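Local coordinates for protein putative SnoaL-like polyketide cyclase (Shewanella putrefaciens, PDB 3GZB) that is a putative polyketide cyclase of the SnoaL-like family in the NTF2 clan, probably acting as a lyase, at residues Lys28-Leu33 / Ala122-Lys127; Ser49-Lys54 / Asp68-Ala73; His86-Gly91 / Val95-Tyr100. All blocks are in the same frame, centred on the assembly; numbering follows the deposited sequence. Where two conformers were deposited one is given.

All three contacts reach the same curved sheet. Contact 1 lies nearest the middle of the chain and touches both others. Leu33 CD1 packs on Leu70 CD1 of contact 2 at 3.9 Å. Thr124 OG1 is 2.7 Å from Tyr100 OH of contact 3, a probable hydrogen bond between neighbouring strands. Contacts 2 and 3 have centres about 19 Å apart and do not touch. A bound methylpentanediol, probably from the crystallisation liquor, lies about 3 Å from the Leu70 side chain, and one lies about 6 Å from that of Met30, which may mark pocket space. All three contacts reach the second subunit, contact 2 through Lys54 on Leu93 of that subunit.

Contact 1 (Lys28-Leu33 / Ala122-Lys127)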
loop_
_atom_site.group_PDB
_atom_site.type_symbol
_atom_site.label_atom_id
_atom_site.label_comp_id
_atom_site.label_asym_id
_atom_site.label_seq_id
_atom_site.Cartn_x
_atom_site.Cartn_y
_atom_site.Cartn_z
ATOM N N LYS A 28 4.425 17.187 -2.688
ATOM C CA LYS A 28 3.826 18.296 -3.464
ATOM C C LYS A 28 2.504 17.889 -4.099
ATOM O O LYS A 28 1.509 18.623 -4.041
ATOM C CB LYS A 28 4.795 18.770 -4.551
ATOM C CG LYS A 28 6.123 19.311 -3.986
ATOM C CD LYS A 28 6.844 20.114 -5.002
ATOM C CE LYS A 28 7.944 20.953 -4.392
ATOM N NZ LYS A 28 8.399 21.919 -5.409
ATOM N N TYR A 29 2.518 16.724 -4.721
ATOM C CA TYR A 29 1.278 16.188 -5.332
ATOM C C TYR A 29 0.153 15.979 -4.327
ATOM O O TYR A 29 -0.973 16.420 -4.558
ATOM C CB TYR A 29 1.592 14.937 -6.082
ATOM C CG TYR A 29 0.407 14.177 -6.641
ATOM C CD1 TYR A 29 -0.120 14.483 -7.871
ATOM C CD2 TYR A 29 -0.191 13.154 -5.939
ATOM C CE1 TYR A 29 -1.157 13.716 -8.401
ATOM C CE2 TYR A 29 -1.226 12.410 -6.438
ATOM C CZ TYR A 29 -1.734 12.710 -7.663
ATOM O OH TYR A 29 -2.749 11.968 -8.236
HETATM N N MSE A 30 0.476 15.318 -3.200
HETATM C CA MSE A 30 -0.543 15.038 -2.211
HETATM C C MSE A 30 -1.059 16.320 -1.542
HETATM O O MSE A 30 -2.230 16.376 -1.164
HETATM C CB MSE A 30 -0.032 14.060 -1.175
HETATM C CG MSE A 30 0.293 12.711 -1.732
HETATM SE SE MSE A 30 -1.162 11.762 -2.573
HETATM C CE MSE A 30 -2.416 11.718 -1.101
ATOM N N ASP A 31 -0.195 17.293 -1.301
ATOM C CA ASP A 31 -0.672 18.570 -0.747
ATOM C C ASP A 31 -1.652 19.217 -1.744
ATOM O O ASP A 31 -2.733 19.673 -1.333
ATOM C CB ASP A 31 0.495 19.516 -0.398
ATOM C CG ASP A 31 1.079 19.215 0.984
ATOM O OD1 ASP A 31 0.352 18.598 1.777
ATOM O OD2 ASP A 31 2.239 19.594 1.285
ATOM N N ALA A 32 -1.331 19.223 -3.025
ATOM C CA ALA A 32 -2.272 19.755 -4.042
ATOM C C ALA A 32 -3.598 19.011 -4.054
ATOM O O ALA A 32 -4.674 19.605 -4.062
ATOM C CB ALA A 32 -1.635 19.756 -5.457
ATOM N N LEU A 33 -3.525 17.688 -4.031
ATOM C CA LEU A 33 -4.739 16.875 -4.070
ATOM C C LEU A 33 -5.657 17.156 -2.883
ATOM O O LEU A 33 -6.856 17.391 -3.048
ATOM C CB LEU A 33 -4.340 15.384 -4.086
ATOM C CG LEU A 33 -5.465 14.361 -4.095
ATOM C CD1 LEU A 33 -6.202 14.360 -5.463
ATOM C CD2 LEU A 33 -4.904 12.967 -3.788
ATOM N N ALA A 122 -5.764 3.797 4.720
ATOM C CA ALA A 122 -5.440 3.709 3.297
ATOM C C ALA A 122 -3.995 3.480 3.031
ATOM O O ALA A 122 -3.136 3.806 3.835
ATOM C CB ALA A 122 -5.868 5.008 2.603
ATOM N N VAL A 123 -3.741 2.897 1.860
ATOM C CA VAL A 123 -2.452 2.853 1.222
ATOM C C VAL A 123 -2.623 3.533 -0.107
ATOM O O VAL A 123 -3.527 3.203 -0.895
ATOM C CB VAL A 123 -1.989 1.419 1.035
ATOM C CG1 VAL A 123 -0.620 1.337 0.331
ATOM C CG2 VAL A 123 -1.957 0.698 2.412
ATOM N N THR A 124 -1.745 4.474 -0.389
ATOM C CA THR A 124 -1.691 5.191 -1.687
ATOM C C THR A 124 -0.279 5.022 -2.256
ATOM O O THR A 124 0.708 5.253 -1.528
ATOM C CB THR A 124 -1.997 6.681 -1.494
ATOM O OG1 THR A 124 -3.365 6.772 -1.078
ATOM C CG2 THR A 124 -1.765 7.504 -2.778
ATOM N N SER A 125 -0.151 4.618 -3.520
ATOM C CA SER A 125 1.132 4.585 -4.176
ATOM C C SER A 125 1.094 5.482 -5.376
ATOM O O SER A 125 0.075 5.635 -6.067
ATOM C CB SER A 125 1.558 3.171 -4.556
ATOM O OG SER A 125 0.671 2.601 -5.531
ATOM N N LEU A 126 2.235 6.088 -5.670
ATOM C CA LEU A 126 2.438 6.935 -6.849
ATOM C C LEU A 126 3.627 6.417 -7.629
ATOM O O LEU A 126 4.717 6.251 -7.064
ATOM C CB LEU A 126 2.692 8.398 -6.462
ATOM C CG LEU A 126 1.673 9.069 -5.551
ATOM C CD1 LEU A 126 2.134 10.496 -5.199
ATOM C CD2 LEU A 126 0.313 9.071 -6.193
ATOM N N LYS A 127 3.441 6.205 -8.916
ATOM C CA LYS A 127 4.557 5.967 -9.823
ATOM C C LYS A 127 4.807 7.299 -10.531
ATOM O O LYS A 127 3.878 7.856 -11.152
ATOM C CB LYS A 127 4.209 4.858 -10.820
ATOM C CG LYS A 127 5.364 4.380 -11.681
ATOM C CD LYS A 127 6.516 3.788 -10.865
ATOM C CE LYS A 127 7.585 3.206 -11.804
ATOM N NZ LYS A 127 8.915 3.035 -11.151
#
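Tyr29 and Leu126 meet through apolar contact alone, as do all the side chains that join helix 21-34 to strand 115-129 here. The two methyls of Leu126 lie along the CD2-CE2 bond of the tyrosine ring, one facing each atom. Leu126 CD1 lies 3.6 Å from Tyr29 CD2. Leu126 CD2 lies 3.7 Å from Tyr29 CE2. The approach is oblique to the ring. Tyr29 has CG anti to its amide nitrogen (chi1 174°), which carries the ring off the helix toward the strand. Next to it, the selenomethionine Met30 curls with its first three torsions all near -60°. Its SE atom comes 4.3 Å from Thr124 CG2 and 4.4 Å from Leu126 CD1, a looser fit than the tyrosine makes.

The polar groups are tied elsewhere. Tyr29 OH hydrogen-bonds with Tyr45 OH and His138 ND1, so the ring is held at its far end as well as along its side. Thr124 OG1 is bonded to Asp140 OD1 and Tyr100 OH. These buried hydroxyls are thus satisfied while their carbon atoms pack. With an alanine here instead of Tyr29, a gap is likely to open beside both Leu126 methyls, and Tyr45 and His138 would probably lose the hydroxyl they share.

The short helix and strand axes approach to 11.4 Å and run at 123° to each other. Helix 21-34 lies across one face of the curled sheet, consistent with the cone-shaped NTF2-like alpha+beta fold expected of a SnoaL-like protein.

Contact 2 (Ser49-Lys54 / Asp68-Ala73)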
loop_
_atom_site.group_PDB
_atom_site.type_symbol
_atom_site.label_atom_id
_atom_site.label_comp_id
_atom_site.label_asym_id
_atom_site.label_seq_id
_atom_site.Cartn_x
_atom_site.Cartn_y
_atom_site.Cartn_z
ATOM N N SER A 49 -1.880 9.434 -17.892
ATOM C CA SER A 49 -1.869 9.215 -16.435
ATOM C C SER A 49 -3.088 8.388 -16.011
ATOM O O SER A 49 -4.159 8.560 -16.571
ATOM C CB SER A 49 -1.872 10.558 -15.667
ATOM O OG SER A 49 -0.722 11.340 -15.928
ATOM N N ILE A 50 -2.889 7.554 -15.002
ATOM C CA ILE A 50 -3.918 6.679 -14.486
ATOM C C ILE A 50 -4.175 7.018 -13.020
ATOM O O ILE A 50 -3.222 7.198 -12.232
ATOM C CB ILE A 50 -3.473 5.250 -14.569
ATOM C CG1 ILE A 50 -3.371 4.811 -16.030
ATOM C CG2 ILE A 50 -4.461 4.306 -13.834
ATOM C CD1 ILE A 50 -2.598 3.542 -16.189
ATOM N N PHE A 51 -5.457 7.138 -12.637
ATOM C CA PHE A 51 -5.895 7.194 -11.244
ATOM C C PHE A 51 -6.726 5.916 -11.031
ATOM O O PHE A 51 -7.786 5.766 -11.678
ATOM C CB PHE A 51 -6.724 8.465 -10.988
ATOM C CG PHE A 51 -6.952 8.765 -9.524
ATOM C CD1 PHE A 51 -7.797 7.972 -8.768
ATOM C CD2 PHE A 51 -6.313 9.825 -8.909
ATOM C CE1 PHE A 51 -7.988 8.229 -7.413
ATOM C CE2 PHE A 51 -6.520 10.076 -7.553
ATOM C CZ PHE A 51 -7.342 9.264 -6.839
ATOM N N PHE A 52 -6.269 4.992 -10.202
ATOM C CA PHE A 52 -6.953 3.700 -10.004
ATOM C C PHE A 52 -7.276 3.521 -8.535
ATOM O O PHE A 52 -6.383 3.247 -7.724
ATOM C CB PHE A 52 -6.046 2.573 -10.532
ATOM C CG PHE A 52 -6.704 1.222 -10.669
ATOM C CD1 PHE A 52 -8.006 0.984 -10.403
ATOM C CD2 PHE A 52 -5.934 0.161 -11.149
ATOM C CE1 PHE A 52 -8.567 -0.279 -10.572
ATOM C CE2 PHE A 52 -6.493 -1.088 -11.343
ATOM C CZ PHE A 52 -7.821 -1.291 -11.063
ATOM N N ASP A 53 -8.544 3.653 -8.161
ATOM C CA ASP A 53 -8.989 3.201 -6.847
ATOM C C ASP A 53 -9.291 1.709 -7.005
ATOM O O ASP A 53 -10.338 1.298 -7.534
ATOM C CB ASP A 53 -10.146 4.009 -6.338
ATOM C CG ASP A 53 -10.591 3.570 -4.911
ATOM O OD1 ASP A 53 -10.448 2.376 -4.576
ATOM O OD2 ASP A 53 -11.113 4.448 -4.219
ATOM N N LYS A 54 -8.320 0.900 -6.598
ATOM C CA LYS A 54 -8.435 -0.542 -6.800
ATOM C C LYS A 54 -9.483 -1.133 -5.896
ATOM O O LYS A 54 -10.156 -2.095 -6.282
ATOM C CB LYS A 54 -7.116 -1.282 -6.632
ATOM C CG LYS A 54 -6.217 -1.115 -7.769
ATOM C CD LYS A 54 -5.005 -1.964 -7.581
ATOM C CE LYS A 54 -5.251 -3.446 -7.803
ATOM N NZ LYS A 54 -4.034 -4.272 -7.489
ATOM N N ASP A 68 -11.809 15.949 -13.807
ATOM C CA ASP A 68 -13.262 16.090 -13.720
ATOM C C ASP A 68 -13.884 15.186 -12.653
ATOM O O ASP A 68 -14.753 15.636 -11.916
ATOM C CB ASP A 68 -13.932 15.831 -15.084
ATOM C CG ASP A 68 -15.350 16.277 -15.113
ATOM O OD1 ASP A 68 -15.553 17.507 -15.213
ATOM O OD2 ASP A 68 -16.277 15.443 -15.051
ATOM N N PHE A 69 -13.459 13.936 -12.588
ATOM C CA PHE A 69 -13.915 13.010 -11.563
ATOM C C PHE A 69 -13.620 13.544 -10.152
ATOM O O PHE A 69 -14.509 13.524 -9.284
ATOM C CB PHE A 69 -13.324 11.609 -11.829
ATOM C CG PHE A 69 -12.928 10.847 -10.594
ATOM C CD1 PHE A 69 -13.858 10.267 -9.789
ATOM C CD2 PHE A 69 -11.607 10.720 -10.277
ATOM C CE1 PHE A 69 -13.462 9.571 -8.647
ATOM C CE2 PHE A 69 -11.199 10.041 -9.114
ATOM C CZ PHE A 69 -12.131 9.474 -8.323
ATOM N N LEU A 70 -12.410 14.033 -9.942
ATOM C CA LEU A 70 -12.003 14.558 -8.603
ATOM C C LEU A 70 -12.842 15.766 -8.232
ATOM O O LEU A 70 -13.354 15.835 -7.102
ATOM C CB LEU A 70 -10.535 14.919 -8.597
ATOM C CG LEU A 70 -9.581 13.766 -8.704
ATOM C CD1 LEU A 70 -8.117 14.305 -8.866
ATOM C CD2 LEU A 70 -9.708 12.854 -7.450
ATOM N N GLU A 71 -12.995 16.692 -9.177
ATOM C CA GLU A 71 -13.720 17.931 -8.876
ATOM C C GLU A 71 -15.163 17.619 -8.517
ATOM O O GLU A 71 -15.742 18.168 -7.548
ATOM C CB GLU A 71 -13.624 18.954 -10.021
ATOM C CG GLU A 71 -14.088 20.324 -9.584
ATOM C CD GLU A 71 -13.848 21.409 -10.628
ATOM O OE1 GLU A 71 -13.785 21.081 -11.834
ATOM O OE2 GLU A 71 -13.746 22.597 -10.221
ATOM N N ARG A 72 -15.791 16.771 -9.310
ATOM C CA ARG A 72 -17.175 16.355 -9.025
ATOM C C ARG A 72 -17.310 15.592 -7.684
ATOM O O ARG A 72 -18.200 15.884 -6.880
ATOM C CB ARG A 72 -17.789 15.546 -10.153
ATOM C CG ARG A 72 -17.998 16.326 -11.415
ATOM C CD ARG A 72 -18.556 15.441 -12.526
ATOM N NE ARG A 72 -18.758 16.152 -13.764
ATOM C CZ ARG A 72 -19.838 16.869 -14.064
ATOM N NH1 ARG A 72 -20.830 17.013 -13.185
ATOM N NH2 ARG A 72 -19.948 17.466 -15.267
ATOM N N ALA A 73 -16.419 14.656 -7.437
ATOM C CA ALA A 73 -16.475 13.867 -6.217
ATOM C C ALA A 73 -16.353 14.751 -4.961
ATOM O O ALA A 73 -16.924 14.413 -3.918
ATOM C CB ALA A 73 -15.385 12.777 -6.256
#
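Phe69 points a ring edge at the face of Phe51. This is an edge-to-face pair that fastens helix 63-73 to strand 50-53, part of the curved sheet of the NTF2-like fold. The ring centroids are 5.7 Å apart and the planes meet at 64°. One atom does the touching. Phe69 CE2 stands over the rim of the Phe51 ring rather than its centre, 4.0 Å from Phe51 CD1. Phe51 has CG anti to its backbone nitrogen (chi1 -167°), which swings the ring from the strand toward the helix. Phe51 was modelled in two conformers, and this geometry holds for one of them.

Leu70 adds a second point of contact. Its CB does not face the strand, yet its CD2 methyl reaches 4.2 Å from Phe51 CE2. Two successive helix residues therefore hold the same ring. The contact is wholly apolar, and the backbones stay well apart, with Phe51 CA and Phe69 CA 9.9 Å from each other.

Other aromatic groups extend the cluster. Phe69 stacks on Tyr60 of the neighbouring strand 58-61. The Phe51 ring also meets the ring of His138. Leu70 packs on Tyr45, Tyr38 and Leu41, and a methylpentanediol molecule lies close to it, so this layer may border a pocket.

One turn of the helix carries a salt bridge on its exposed side. Arg72 NE donates to Asp68 OD2 at 2.9 Å, in the guanidinium plane, and on the syn side of the carboxylate but tilted 28° out of its plane.

Contact 3 (His86-Gly91 / Val95-Tyr100); sequences HMYNAG and VMIGNY
Tyr88 places CG between its backbone nitrogen and carbonyl carbon (chi1 48°), which folds the ring back over Val95. Val95 CG1 lies under the phenol end of that ring. Val95 CB lies over one face of the Tyr88 ring, 3.9 Å from its centroid and 15° off the normal, a CH-pi contact. Val95 CG1 comes 3.6 Å from Tyr88 CZ. A second partner approaches differently: Ile97 CD1 meets the rim of the ring, almost level with it, 4.0 Å from Tyr88 CE1. On this side of the sheet the second subunit is also gripped, Tyr88 OH hydrogen-bonding with Leu141 O and His86 NE2 with Asp143 OD2, both of that subunit.

These residues belong to a beta hairpin of strands 86-90 and 93-103. His86 with Ile97 and Tyr88 with Val95 form hydrogen-bonded pairs. Val95 N donates to Tyr88 O at 2.8 Å, almost perfectly straight at 179°. Ile97 N donates to His86 O at 2.9 Å. Between them, Met87 and Met96 form a non-hydrogen-bonded pair, and Met87 CA makes a CA-H...O contact with Val95 O at 3.2 Å.

The other side of the sheet carries the two selenomethionines. The two chains run alongside each other in the same direction, with Met87 CG 3.8 Å from Met96 CG. Helix 21-34 packs here, through Gln23 on Met87 and Met30 on Met96, and Gln23 NE2 also donates to Asn89 OD1. Near the turn, Asn89 ND2 donates to Gly91 O at 2.9 Å.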
loop_
_atom_site.group_PDB
_atom_site.type_symbol
_atom_site.label_atom_id
_atom_site.label_comp_id
_atom_site.label_asym_id
_atom_site.label_seq_id
_atom_site.Cartn_x
_atom_site.Cartn_y
_atom_site.Cartn_z
ATOM N N HIS A 86 3.713 5.893 7.593
ATOM C CA HIS A 86 4.961 5.518 6.981
ATOM C C HIS A 86 4.957 5.821 5.494
ATOM O O HIS A 86 3.936 5.694 4.825
ATOM C CB HIS A 86 5.221 4.039 7.299
ATOM C CG HIS A 86 6.603 3.602 7.002
ATOM N ND1 HIS A 86 7.718 4.310 7.417
ATOM C CD2 HIS A 86 7.066 2.509 6.356
ATOM C CE1 HIS A 86 8.806 3.675 7.010
ATOM N NE2 HIS A 86 8.433 2.593 6.359
HETATM N N MSE A 87 6.071 6.315 4.982
HETATM C CA MSE A 87 6.287 6.529 3.545
HETATM C C MSE A 87 7.656 5.949 3.191
HETATM O O MSE A 87 8.655 6.115 3.938
HETATM C CB MSE A 87 6.231 8.029 3.189
HETATM C CG MSE A 87 6.601 8.344 1.719
HETATM SE SE MSE A 87 6.213 10.149 1.155
HETATM C CE MSE A 87 7.234 11.126 2.475
ATOM N N TYR A 88 7.702 5.253 2.074
ATOM C CA TYR A 88 8.951 4.754 1.536
ATOM C C TYR A 88 8.908 4.744 0.031
ATOM O O TYR A 88 7.852 5.031 -0.589
ATOM C CB TYR A 88 9.259 3.325 2.072
ATOM C CG TYR A 88 8.137 2.292 2.014
ATOM C CD1 TYR A 88 7.084 2.304 2.927
ATOM C CD2 TYR A 88 8.133 1.300 1.028
ATOM C CE1 TYR A 88 6.111 1.274 2.912
ATOM C CE2 TYR A 88 7.130 0.309 0.992
ATOM C CZ TYR A 88 6.168 0.304 1.923
ATOM O OH TYR A 88 5.138 -0.642 1.991
ATOM N N ASN A 89 10.060 4.464 -0.590
ATOM C CA ASN A 89 10.098 4.442 -2.042
ATOM C C ASN A 89 11.080 3.412 -2.560
ATOM O O ASN A 89 12.081 3.095 -1.897
ATOM C CB ASN A 89 10.401 5.825 -2.677
ATOM C CG ASN A 89 11.845 6.282 -2.519
ATOM O OD1 ASN A 89 12.262 6.541 -1.404
ATOM N ND2 ASN A 89 12.626 6.270 -3.612
ATOM N N ALA A 90 10.753 2.914 -3.738
ATOM C CA ALA A 90 11.645 2.072 -4.542
ATOM C C ALA A 90 11.814 2.779 -5.859
ATOM O O ALA A 90 10.922 2.762 -6.725
ATOM C CB ALA A 90 10.996 0.637 -4.768
ATOM N N GLY A 91 12.911 3.487 -6.037
ATOM C CA GLY A 91 12.962 4.374 -7.179
ATOM C C GLY A 91 11.817 5.361 -7.213
ATOM O O GLY A 91 11.465 5.979 -6.216
ATOM N N VAL A 95 5.326 4.803 -1.782
ATOM C CA VAL A 95 4.274 4.100 -1.071
ATOM C C VAL A 95 4.011 4.820 0.201
ATOM O O VAL A 95 4.952 5.140 0.951
ATOM C CB VAL A 95 4.676 2.645 -0.754
ATOM C CG1 VAL A 95 3.541 1.891 -0.009
ATOM C CG2 VAL A 95 5.044 1.873 -2.015
HETATM N N MSE A 96 2.735 5.134 0.482
HETATM C CA MSE A 96 2.310 5.896 1.670
HETATM C C MSE A 96 1.213 5.157 2.379
HETATM O O MSE A 96 0.232 4.785 1.765
HETATM C CB MSE A 96 1.849 7.297 1.285
HETATM C CG MSE A 96 2.984 8.126 0.668
HETATM SE SE MSE A 96 2.352 9.694 -0.290
HETATM C CE MSE A 96 1.689 8.779 -1.784
ATOM N N ILE A 97 1.402 4.886 3.668
ATOM C CA ILE A 97 0.466 4.187 4.523
ATOM C C ILE A 97 -0.031 5.192 5.539
ATOM O O ILE A 97 0.792 5.834 6.218
ATOM C CB ILE A 97 1.152 3.040 5.267
ATOM C CG1 ILE A 97 1.785 2.044 4.326
ATOM C CG2 ILE A 97 0.139 2.360 6.218
ATOM C CD1 ILE A 97 2.732 0.985 4.996
ATOM N N GLY A 98 -1.355 5.351 5.693
ATOM C CA GLY A 98 -1.863 6.342 6.599
ATOM C C GLY A 98 -3.369 6.355 6.685
ATOM O O GLY A 98 -4.001 5.339 6.452
ATOM N N ASN A 99 -3.940 7.478 7.136
ATOM C CA ASN A 99 -5.365 7.667 7.295
ATOM C C ASN A 99 -5.735 8.984 6.627
ATOM O O ASN A 99 -5.048 10.014 6.835
ATOM C CB ASN A 99 -5.817 7.730 8.774
ATOM C CG ASN A 99 -5.687 6.426 9.483
ATOM O OD1 ASN A 99 -6.574 5.597 9.420
ATOM N ND2 ASN A 99 -4.576 6.240 10.198
ATOM N N TYR A 100 -6.814 8.980 5.849
ATOM C CA TYR A 100 -7.362 10.191 5.323
ATOM C C TYR A 100 -8.433 10.726 6.272
ATOM O O TYR A 100 -9.410 10.018 6.578
ATOM C CB TYR A 100 -7.977 10.010 3.943
ATOM C CG TYR A 100 -6.992 9.768 2.808
ATOM C CD1 TYR A 100 -6.299 10.830 2.225
ATOM C CD2 TYR A 100 -6.705 8.502 2.354
ATOM C CE1 TYR A 100 -5.443 10.626 1.176
ATOM C CE2 TYR A 100 -5.776 8.300 1.303
ATOM C CZ TYR A 100 -5.171 9.376 0.720
ATOM O OH TYR A 100 -4.321 9.170 -0.353
#